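Local coordinates for protein peptidase family U32 (Geobacillus thermoleovorans, PDB 4HE6) that is of unknown function, being the small all-beta C-terminal domain of a putative U32-family peptidase, at residues 27-32 with 61-66; 37-42 with 82-87; 48-53 with 71-76. All coordinates share one frame; numbering follows the deposited sequence. Where two conformers were deposited one is given.

Interaction 1: residues 27-32 with 61-66; sequences RNHFRP and LDAARH. With ACT (acetate ion), chain C.
Phe-30 and Ala-64 form a single antiparallel bridge between two loops that run past each other. They are a hydrogen-bonded pair. Ala-64 N gives a firm bond to Phe-30 O at 2.8 Å, with the carbonyl pointing almost straight at the donor. The return bond, Phe-30 N to Ala-64 O, is weak at 3.3 Å. Ala-64 O also meets the CA-H of His-29 and accepts a bond from the side-chain amide of Gln-26.

The methyl of Ala-64 sits over the centre of the Phe-30 ring. This is a CH-pi contact, with CB 3.8 Å from the ring centroid and 13° off its normal. CG of Phe-30 stands between the backbone N and the carbonyl carbon (chi1 58°), which turns the ring onto the Ala-64 methyl. There the ring touches Val-71 and Ile-53. The contact thus ties the loop after strand 21-26 to the loop before strand 70-74, within the small antiparallel beta domain.

The outer side of the bridge is polar. His-29 and Arg-65 lie side by side, their planes 70° apart, and both reach an acetate ion that probably came from the crystallisation liquor. His-29 NE2 binds its OXT at 2.9 Å. Arg-65 adds NE to acetate O and NH2 to OXT. Its NH1/NH2 edge forms an end-on salt bridge with Asp-62, NH1 to OD1 and NH2 to OD2, both at 2.9 Å, so NH2 serves both carboxylates. One face of this guanidinium carries the methyl of Ala-63. Farther along, Pro-32 CD presses on Asp-62 O at 3.1 Å.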
loop_
_atom_site.group_PDB
_atom_site.type_symbol
_atom_site.label_atom_id
_atom_site.label_comp_id
_atom_site.label_asym_id
_atom_site.label_seq_id
_atom_site.Cartn_x
_atom_site.Cartn_y
_atom_site.Cartn_z
ATOM N N ARG A 27 -4.489 -4.147 -5.420
ATOM C CA ARG A 27 -5.657 -4.159 -6.285
ATOM C C ARG A 27 -5.363 -3.665 -7.693
ATOM O O ARG A 27 -6.037 -4.112 -8.608
ATOM C CB ARG A 27 -6.815 -3.401 -5.588
ATOM C CG ARG A 27 -8.176 -4.030 -5.825
ATOM C CD ARG A 27 -8.296 -5.471 -5.371
ATOM N NE ARG A 27 -9.641 -5.960 -5.210
ATOM C CZ ARG A 27 -10.400 -6.046 -4.130
ATOM N NH1 ARG A 27 -9.961 -5.675 -2.920
ATOM N NH2 ARG A 27 -11.609 -6.540 -4.214
ATOM N N ASN A 28 -4.424 -2.751 -7.834
ATOM C CA ASN A 28 -3.999 -2.287 -9.176
ATOM C C ASN A 28 -2.496 -2.016 -9.135
ATOM O O ASN A 28 -1.931 -1.801 -8.066
ATOM C CB ASN A 28 -4.782 -1.062 -9.621
ATOM C CG ASN A 28 -6.216 -1.362 -9.930
ATOM O OD1 ASN A 28 -6.534 -1.942 -10.986
ATOM N ND2 ASN A 28 -7.110 -1.050 -9.026
ATOM N N HIS A 29 -1.885 -1.982 -10.300
ATOM C CA HIS A 29 -0.436 -1.909 -10.402
ATOM C C HIS A 29 0.155 -0.705 -9.653
ATOM O O HIS A 29 -0.282 0.423 -9.802
ATOM C CB HIS A 29 -0.090 -1.703 -11.890
ATOM C CG HIS A 29 1.319 -1.794 -12.276
ATOM N ND1 HIS A 29 2.294 -0.870 -11.978
ATOM C CD2 HIS A 29 1.931 -2.785 -12.983
ATOM C CE1 HIS A 29 3.437 -1.279 -12.490
ATOM N NE2 HIS A 29 3.248 -2.421 -13.088
ATOM N N PHE A 30 1.245 -0.957 -8.927
ATOM C CA PHE A 30 2.056 0.098 -8.404
ATOM C C PHE A 30 3.500 -0.434 -8.293
ATOM O O PHE A 30 3.731 -1.649 -8.313
ATOM C CB PHE A 30 1.567 0.628 -7.049
ATOM C CG PHE A 30 1.476 -0.371 -5.928
ATOM C CD1 PHE A 30 2.567 -0.546 -5.077
ATOM C CD2 PHE A 30 0.352 -1.096 -5.706
ATOM C CE1 PHE A 30 2.466 -1.403 -3.996
ATOM C CE2 PHE A 30 0.231 -1.968 -4.646
ATOM C CZ PHE A 30 1.313 -2.139 -3.803
ATOM N N ARG A 31 4.458 0.498 -8.227
ATOM C CA ARG A 31 5.869 0.063 -8.282
ATOM C C ARG A 31 6.700 1.078 -7.538
ATOM O O ARG A 31 6.294 2.218 -7.267
ATOM C CB ARG A 31 6.309 -0.044 -9.718
ATOM C CG ARG A 31 6.461 1.275 -10.439
ATOM C CD ARG A 31 6.906 1.114 -11.890
ATOM N NE ARG A 31 6.980 2.444 -12.500
ATOM C CZ ARG A 31 6.793 2.710 -13.774
ATOM N NH1 ARG A 31 6.503 1.764 -14.673
ATOM N NH2 ARG A 31 6.885 3.973 -14.218
ATOM N N PRO A 32 7.935 0.678 -7.224
ATOM C CA PRO A 32 8.867 1.640 -6.577
ATOM C C PRO A 32 9.027 2.900 -7.403
ATOM O O PRO A 32 9.128 2.863 -8.635
ATOM C CB PRO A 32 10.159 0.822 -6.392
ATOM C CG PRO A 32 9.675 -0.581 -6.305
ATOM C CD PRO A 32 8.540 -0.654 -7.344
ATOM N N LEU A 61 10.373 -7.110 -5.510
ATOM C CA LEU A 61 9.567 -7.029 -6.708
ATOM C C LEU A 61 9.834 -5.733 -7.457
ATOM O O LEU A 61 9.873 -4.649 -6.892
ATOM C CB LEU A 61 8.087 -7.127 -6.356
ATOM C CG LEU A 61 7.682 -8.242 -5.414
ATOM C CD1 LEU A 61 6.176 -8.174 -5.108
ATOM C CD2 LEU A 61 8.093 -9.605 -5.988
ATOM N N ASP A 62 9.940 -5.856 -8.790
ATOM C CA ASP A 62 10.025 -4.625 -9.570
ATOM C C ASP A 62 8.729 -3.867 -9.626
ATOM O O ASP A 62 8.730 -2.631 -9.788
ATOM C CB ASP A 62 10.546 -4.890 -10.999
ATOM C CG ASP A 62 9.619 -5.653 -11.881
ATOM O OD1 ASP A 62 9.034 -6.631 -11.381
ATOM O OD2 ASP A 62 9.504 -5.240 -13.075
ATOM N N ALA A 63 7.627 -4.559 -9.436
ATOM C CA ALA A 63 6.302 -3.945 -9.414
ATOM C C ALA A 63 5.369 -4.907 -8.680
ATOM O O ALA A 63 5.577 -6.120 -8.717
ATOM C CB ALA A 63 5.754 -3.675 -10.807
ATOM N N ALA A 64 4.299 -4.385 -8.112
ATOM C CA ALA A 64 3.161 -5.149 -7.608
ATOM C C ALA A 64 2.134 -5.161 -8.729
ATOM O O ALA A 64 1.296 -4.265 -8.852
ATOM C CB ALA A 64 2.613 -4.512 -6.333
ATOM N N ARG A 65 2.279 -6.114 -9.656
ATOM C CA ARG A 65 1.531 -6.136 -10.908
ATOM C C ARG A 65 0.493 -7.236 -10.964
ATOM O O ARG A 65 -0.181 -7.407 -11.990
ATOM C CB ARG A 65 2.457 -6.261 -12.123
ATOM C CG ARG A 65 3.194 -7.555 -12.178
ATOM C CD ARG A 65 3.867 -7.793 -13.506
ATOM N NE ARG A 65 4.769 -6.728 -13.858
ATOM C CZ ARG A 65 6.007 -6.547 -13.427
ATOM N NH1 ARG A 65 6.521 -7.431 -12.598
ATOM N NH2 ARG A 65 6.749 -5.510 -13.796
ATOM N N HIS A 66 0.316 -8.044 -9.909
ATOM C CA HIS A 66 -0.582 -9.178 -9.907
ATOM C C HIS A 66 -1.746 -8.930 -8.960
ATOM O O HIS A 66 -1.517 -8.783 -7.756
ATOM C CB HIS A 66 0.157 -10.412 -9.466
ATOM C CG HIS A 66 1.248 -10.821 -10.373
ATOM N ND1 HIS A 66 1.063 -11.090 -11.713
ATOM C CD2 HIS A 66 2.541 -10.973 -10.103
ATOM C CE1 HIS A 66 2.249 -11.419 -12.205
ATOM N NE2 HIS A 66 3.154 -11.358 -11.264
HETATM C C ACT C . 4.462 -3.900 -15.974
HETATM O O ACT C . 3.827 -4.963 -15.939
HETATM O OXT ACT C . 5.147 -3.495 -15.007
HETATM C CH3 ACT C . 4.398 -3.050 -17.212
#

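Interaction 2: residues 37-42 with 82-87; sequences EFFGPE and YNMMRK
An antiparallel strand pair, 37-39 with 84-87, makes this contact near one end of the domain's sheet, next to the outermost strand 46-49. Glu-37 pairs with Arg-86 and Phe-39 with Met-84, each through two backbone hydrogen bonds. Phe-38 and Met-85 form the non-hydrogen-bonded pair between them.

On the face with Glu-37, Phe-39, Met-84 and Arg-86, the Phe-39 ring is sandwiched. The guanidinium of Arg-86 lies flat on one side in a cation-pi stack, with planes 8° apart and CZ 3.6 Å from the ring centroid. Met-84 CB covers the opposite side, 3.5 Å from Phe-39 CZ. Glu-37 is extended alongside Arg-86, and its OE2 takes both NE and NH2 at 2.8 Å. This salt bridge fixes how the guanidinium is turned over the ring.

On the other face, Met-85 CG lies over the Phe-38 ring. SD stands obliquely 3.6 Å from Phe-38 CZ, a Met-aromatic contact. Past the strand end, Asn-83 ND2 bonds Pro-41 O at 3.2 Å, while its OD1 accepts from Phe-80 N.

Strand 46-49 flanks 35-39 on one side and strand 10-16 flanks 84-87 on the other. Phe-38 and Met-85 both touch Phe-73 of strand 70-74.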
loop_
_atom_site.group_PDB
_atom_site.type_symbol
_atom_site.label_atom_id
_atom_site.label_comp_id
_atom_site.label_asym_id
_atom_site.label_seq_id
_atom_site.Cartn_x
_atom_site.Cartn_y
_atom_site.Cartn_z
ATOM N N GLU A 37 -1.143 7.665 -1.956
ATOM C CA GLU A 37 -1.830 8.266 -0.824
ATOM C C GLU A 37 -2.520 7.195 -0.042
ATOM O O GLU A 37 -3.256 6.373 -0.609
ATOM C CB GLU A 37 -2.862 9.312 -1.308
ATOM C CG GLU A 37 -3.428 10.121 -0.140
ATOM C CD GLU A 37 -4.500 11.089 -0.535
ATOM O OE1 GLU A 37 -4.496 12.220 0.004
ATOM O OE2 GLU A 37 -5.369 10.789 -1.362
ATOM N N PHE A 38 -2.321 7.200 1.267
ATOM C CA PHE A 38 -3.081 6.384 2.178
ATOM C C PHE A 38 -4.217 7.210 2.741
ATOM O O PHE A 38 -4.074 8.394 3.037
ATOM C CB PHE A 38 -2.190 5.856 3.318
ATOM C CG PHE A 38 -1.225 4.803 2.840
ATOM C CD1 PHE A 38 0.116 5.122 2.527
ATOM C CD2 PHE A 38 -1.675 3.504 2.676
ATOM C CE1 PHE A 38 0.933 4.084 2.097
ATOM C CE2 PHE A 38 -0.800 2.507 2.257
ATOM C CZ PHE A 38 0.512 2.788 1.968
ATOM N N PHE A 39 -5.388 6.538 2.876
ATOM C CA PHE A 39 -6.597 7.256 3.300
ATOM C C PHE A 39 -7.525 6.321 4.031
ATOM O O PHE A 39 -7.329 5.095 4.088
ATOM C CB PHE A 39 -7.256 7.898 2.084
ATOM C CG PHE A 39 -7.810 6.970 1.038
ATOM C CD1 PHE A 39 -9.177 6.704 0.961
ATOM C CD2 PHE A 39 -6.976 6.360 0.115
ATOM C CE1 PHE A 39 -9.675 5.886 -0.022
ATOM C CE2 PHE A 39 -7.490 5.532 -0.878
ATOM C CZ PHE A 39 -8.836 5.284 -0.963
ATOM N N GLY A 40 -8.526 6.932 4.607
ATOM C CA GLY A 40 -9.565 6.260 5.366
ATOM C C GLY A 40 -9.726 6.886 6.740
ATOM O O GLY A 40 -8.956 7.704 7.191
ATOM N N PRO A 41 -10.794 6.461 7.426
ATOM C CA PRO A 41 -11.054 7.029 8.703
ATOM C C PRO A 41 -9.899 6.586 9.665
ATOM O O PRO A 41 -9.300 5.516 9.498
ATOM C CB PRO A 41 -12.418 6.488 9.123
ATOM C CG PRO A 41 -12.628 5.324 8.247
ATOM C CD PRO A 41 -11.809 5.505 7.008
ATOM N N GLU A 42 -9.752 7.451 10.605
ATOM C CA GLU A 42 -8.883 7.237 11.775
ATOM C C GLU A 42 -7.435 7.620 11.488
ATOM O O GLU A 42 -6.651 7.604 12.415
ATOM C CB GLU A 42 -8.937 5.835 12.438
ATOM C CG GLU A 42 -10.357 5.313 12.672
ATOM C CD GLU A 42 -10.469 4.097 13.528
ATOM O OE1 GLU A 42 -10.055 4.203 14.716
ATOM O OE2 GLU A 42 -10.976 3.034 13.120
ATOM N N TYR A 82 -7.127 -2.138 6.945
ATOM C CA TYR A 82 -8.255 -1.772 6.097
ATOM C C TYR A 82 -8.353 -0.302 5.781
ATOM O O TYR A 82 -9.283 0.117 5.094
ATOM C CB TYR A 82 -9.597 -2.426 6.559
ATOM C CG TYR A 82 -9.338 -3.917 6.607
ATOM C CD1 TYR A 82 -9.024 -4.572 7.752
ATOM C CD2 TYR A 82 -9.271 -4.662 5.428
ATOM C CE1 TYR A 82 -8.719 -5.926 7.828
ATOM C CE2 TYR A 82 -8.966 -5.992 5.462
ATOM C CZ TYR A 82 -8.689 -6.624 6.639
ATOM O OH TYR A 82 -8.363 -7.965 6.682
ATOM N N ASN A 83 -7.316 0.498 6.178
ATOM C CA ASN A 83 -7.061 1.699 5.432
ATOM C C ASN A 83 -6.755 1.337 3.976
ATOM O O ASN A 83 -6.442 0.215 3.664
ATOM C CB ASN A 83 -5.941 2.509 6.081
ATOM C CG ASN A 83 -6.343 3.193 7.413
ATOM O OD1 ASN A 83 -5.529 3.363 8.289
ATOM N ND2 ASN A 83 -7.600 3.568 7.643
ATOM N N MET A 84 -6.882 2.330 3.124
ATOM C CA MET A 84 -6.754 2.134 1.697
ATOM C C MET A 84 -5.603 2.948 1.139
ATOM O O MET A 84 -5.110 3.902 1.743
ATOM C CB MET A 84 -8.090 2.556 1.064
ATOM C CG MET A 84 -9.347 1.854 1.585
ATOM S SD MET A 84 -10.926 2.255 0.812
ATOM C CE MET A 84 -10.773 1.665 -0.856
ATOM N N MET A 85 -5.152 2.560 -0.048
ATOM C CA MET A 85 -4.064 3.205 -0.738
ATOM C C MET A 85 -4.453 3.459 -2.184
ATOM O O MET A 85 -5.012 2.576 -2.830
ATOM C CB MET A 85 -2.813 2.289 -0.750
ATOM C CG MET A 85 -1.571 2.994 -1.238
ATOM S SD MET A 85 -0.146 1.882 -1.433
ATOM C CE MET A 85 -0.554 1.182 -3.024
ATOM N N ARG A 86 -4.180 4.646 -2.708
ATOM C CA ARG A 86 -4.454 4.970 -4.110
ATOM C C ARG A 86 -3.226 5.630 -4.698
ATOM O O ARG A 86 -2.413 6.223 -4.019
ATOM C CB ARG A 86 -5.688 5.854 -4.288
ATOM C CG ARG A 86 -5.664 7.134 -3.502
ATOM C CD ARG A 86 -6.949 7.968 -3.622
ATOM N NE ARG A 86 -7.062 8.946 -2.516
ATOM C CZ ARG A 86 -8.142 9.225 -1.825
ATOM N NH1 ARG A 86 -9.326 8.663 -2.037
ATOM N NH2 ARG A 86 -8.093 10.140 -0.835
ATOM N N LYS A 87 -3.080 5.516 -6.009
ATOM C CA LYS A 87 -2.056 6.357 -6.630
ATOM C C LYS A 87 -2.295 7.853 -6.496
ATOM O O LYS A 87 -3.456 8.232 -6.649
ATOM C CB LYS A 87 -2.003 5.928 -8.101
ATOM C CG LYS A 87 -1.536 4.473 -8.142
ATOM C CD LYS A 87 -0.057 4.338 -8.242
ATOM C CE LYS A 87 0.511 4.247 -9.643
ATOM N NZ LYS A 87 -0.240 3.355 -10.538
#

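Interaction 3: residues 48-53 with 71-76; sequences QVIEKI and VKFKVK
Gln-48 joins the segments through its side-chain amide, which is buried, with one bond to OE1 and two from NE2. OE1 accepts from Lys-76 N at 2.9 Å, the donor tilted 35° from the amide carbonyl plane. NE2 bonds Lys-74 O at 3.1 Å, nearly straight (166°), in the carbonyl plane on a lone pair of Lys-74 O. It also reaches back to Val-49 O at 3.0 Å, from above that carbonyl's plane. The extended chain beyond CG carries the amide across to the other backbone.

Two waters bridge the backbones where they part. Water 1 accepts from Glu-51 N and donates to Lys-74 O, so that carbonyl has two donors. Water 2 accepts from Lys-74 N at 3.0 Å and donates to Lys-52 O.

The sheet curls over, perhaps barrel-like, so that edge strand 46-49 and its following loop face 71-76, bridged by the amide and waters. The backbone of Ile-50 bonds Gly-33 and Asp-34, outside both segments.

Next to the polar links the packing is apolar. Ile-50 CD1 lies over one face of the Phe-73 ring, 3.4 Å from CE2. Ile-53 CG2 rests on Val-71 CB at 3.6 Å.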
loop_
_atom_site.group_PDB
_atom_site.type_symbol
_atom_site.label_atom_id
_atom_site.label_comp_id
_atom_site.label_asym_id
_atom_site.label_seq_id
_atom_site.Cartn_x
_atom_site.Cartn_y
_atom_site.Cartn_z
ATOM N N GLN A 48 3.209 9.411 0.068
ATOM C CA GLN A 48 4.613 9.006 0.144
ATOM C C GLN A 48 5.017 8.394 -1.185
ATOM O O GLN A 48 4.193 7.978 -2.008
ATOM C CB GLN A 48 4.870 7.995 1.255
ATOM C CG GLN A 48 4.281 6.629 0.979
ATOM C CD GLN A 48 4.751 5.626 1.993
ATOM O OE1 GLN A 48 4.308 5.654 3.132
ATOM N NE2 GLN A 48 5.631 4.726 1.556
ATOM N N VAL A 49 6.347 8.269 -1.335
ATOM C CA VAL A 49 6.924 7.452 -2.404
ATOM C C VAL A 49 7.042 6.040 -1.906
ATOM O O VAL A 49 7.344 5.760 -0.738
ATOM C CB VAL A 49 8.307 8.010 -2.863
ATOM C CG1 VAL A 49 9.369 7.952 -1.771
ATOM C CG2 VAL A 49 8.745 7.288 -4.119
ATOM N N ILE A 50 6.814 5.081 -2.782
ATOM C CA ILE A 50 7.097 3.673 -2.537
ATOM C C ILE A 50 8.554 3.416 -2.819
ATOM O O ILE A 50 9.023 3.629 -3.941
ATOM C CB ILE A 50 6.242 2.756 -3.426
ATOM C CG1 ILE A 50 4.718 3.061 -3.335
ATOM C CG2 ILE A 50 6.650 1.299 -3.190
ATOM C CD1 ILE A 50 4.051 2.363 -2.259
ATOM N N GLU A 51 9.339 3.027 -1.821
ATOM C CA GLU A 51 10.774 2.912 -1.988
ATOM C C GLU A 51 11.221 1.626 -2.640
ATOM O O GLU A 51 12.205 1.588 -3.368
ATOM C CB GLU A 51 11.509 2.973 -0.653
ATOM C CG GLU A 51 11.737 4.406 -0.231
ATOM C CD GLU A 51 12.729 4.553 0.901
ATOM O OE1 GLU A 51 12.205 4.502 2.030
ATOM O OE2 GLU A 51 13.952 4.744 0.675
ATOM N N LYS A 52 10.575 0.557 -2.284
ATOM C CA LYS A 52 11.041 -0.829 -2.455
ATOM C C LYS A 52 9.892 -1.740 -2.001
ATOM O O LYS A 52 9.248 -1.396 -1.019
ATOM C CB LYS A 52 12.259 -1.094 -1.574
ATOM C CG LYS A 52 12.923 -2.404 -1.911
ATOM C CD LYS A 52 14.360 -2.482 -1.339
ATOM C CE LYS A 52 14.323 -2.516 0.151
ATOM N NZ LYS A 52 15.677 -2.385 0.747
ATOM N N ILE A 53 9.649 -2.842 -2.683
ATOM C CA ILE A 53 8.525 -3.717 -2.345
ATOM C C ILE A 53 9.026 -5.147 -2.302
ATOM O O ILE A 53 9.873 -5.568 -3.112
ATOM C CB ILE A 53 7.402 -3.648 -3.442
ATOM C CG1 ILE A 53 6.928 -2.239 -3.675
ATOM C CG2 ILE A 53 6.308 -4.665 -3.184
ATOM C CD1 ILE A 53 6.109 -2.088 -4.998
ATOM N N VAL A 71 1.821 -7.780 -0.662
ATOM C CA VAL A 71 3.168 -7.235 -0.742
ATOM C C VAL A 71 3.440 -6.434 0.568
ATOM O O VAL A 71 2.514 -6.118 1.329
ATOM C CB VAL A 71 3.398 -6.382 -1.985
ATOM C CG1 VAL A 71 3.111 -7.214 -3.225
ATOM C CG2 VAL A 71 2.572 -5.116 -1.959
ATOM N N LYS A 72 4.700 -6.127 0.777
ATOM C CA LYS A 72 5.165 -5.386 1.941
ATOM C C LYS A 72 6.094 -4.266 1.515
ATOM O O LYS A 72 6.849 -4.397 0.551
ATOM C CB LYS A 72 5.874 -6.337 2.885
ATOM C CG LYS A 72 4.965 -7.424 3.440
ATOM C CD LYS A 72 5.659 -8.362 4.394
ATOM C CE LYS A 72 4.666 -9.249 5.145
ATOM N NZ LYS A 72 5.188 -9.502 6.526
ATOM N N PHE A 73 6.062 -3.176 2.266
ATOM C CA PHE A 73 6.941 -2.060 2.058
ATOM C C PHE A 73 6.869 -1.125 3.262
ATOM O O PHE A 73 5.890 -1.150 4.032
ATOM C CB PHE A 73 6.655 -1.296 0.759
ATOM C CG PHE A 73 5.247 -0.894 0.515
ATOM C CD1 PHE A 73 4.323 -1.739 -0.074
ATOM C CD2 PHE A 73 4.834 0.401 0.891
ATOM C CE1 PHE A 73 3.035 -1.338 -0.299
ATOM C CE2 PHE A 73 3.541 0.783 0.653
ATOM C CZ PHE A 73 2.639 -0.076 0.039
ATOM N N LYS A 74 7.881 -0.316 3.421
ATOM C CA LYS A 74 7.927 0.692 4.457
ATOM C C LYS A 74 6.946 1.818 4.179
ATOM O O LYS A 74 6.852 2.286 3.040
ATOM C CB LYS A 74 9.343 1.258 4.597
ATOM C CG LYS A 74 9.570 2.094 5.796
ATOM C CD LYS A 74 10.262 1.311 6.928
ATOM C CE LYS A 74 11.412 2.138 7.469
ATOM N NZ LYS A 74 12.238 2.720 6.345
ATOM N N VAL A 75 6.269 2.282 5.237
ATOM C CA VAL A 75 5.417 3.455 5.116
ATOM C C VAL A 75 5.846 4.509 6.098
ATOM O O VAL A 75 6.442 4.258 7.160
ATOM C CB VAL A 75 3.917 3.086 5.254
ATOM C CG1 VAL A 75 3.498 2.145 4.076
ATOM C CG2 VAL A 75 3.599 2.471 6.603
ATOM N N LYS A 76 5.477 5.755 5.779
ATOM C CA LYS A 76 5.978 6.913 6.481
ATOM C C LYS A 76 5.221 7.351 7.716
ATOM O O LYS A 76 5.741 8.143 8.514
ATOM C CB LYS A 76 6.048 8.091 5.453
ATOM C CG LYS A 76 7.200 7.909 4.501
ATOM C CD LYS A 76 8.563 7.800 5.108
ATOM C CE LYS A 76 8.982 8.913 6.043
ATOM N NZ LYS A 76 10.302 8.743 6.732
HETATM O O HOH W 1 8.584 2.338 0.880
HETATM O O HOH W 2 9.959 -0.066 1.329
#

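In the fold
All three contacts lie in one antiparallel beta domain without helices. Interactions 1 and 3 have centres about 11 Å apart, interactions 2 and 3 about 14 Å, and interactions 1 and 2 about 17 Å. Interactions 1 and 2 alternate along the chain, as do 1 and 3, while interaction 3 is nested inside the loop closed by interaction 2. Strands 35-39 and 46-49, neighbours in the sheet, connect interactions 2 and 3. Between the contacts, Phe-30 touches Met-85, Pro-32 touches Ile-53, Leu-61 touches Val-71, and Phe-38 touches Val-75. Lys-87 NZ reaches His-29 O. The three contacts therefore share one apolar interior, joining chain-distant segments of the sheet and its loops.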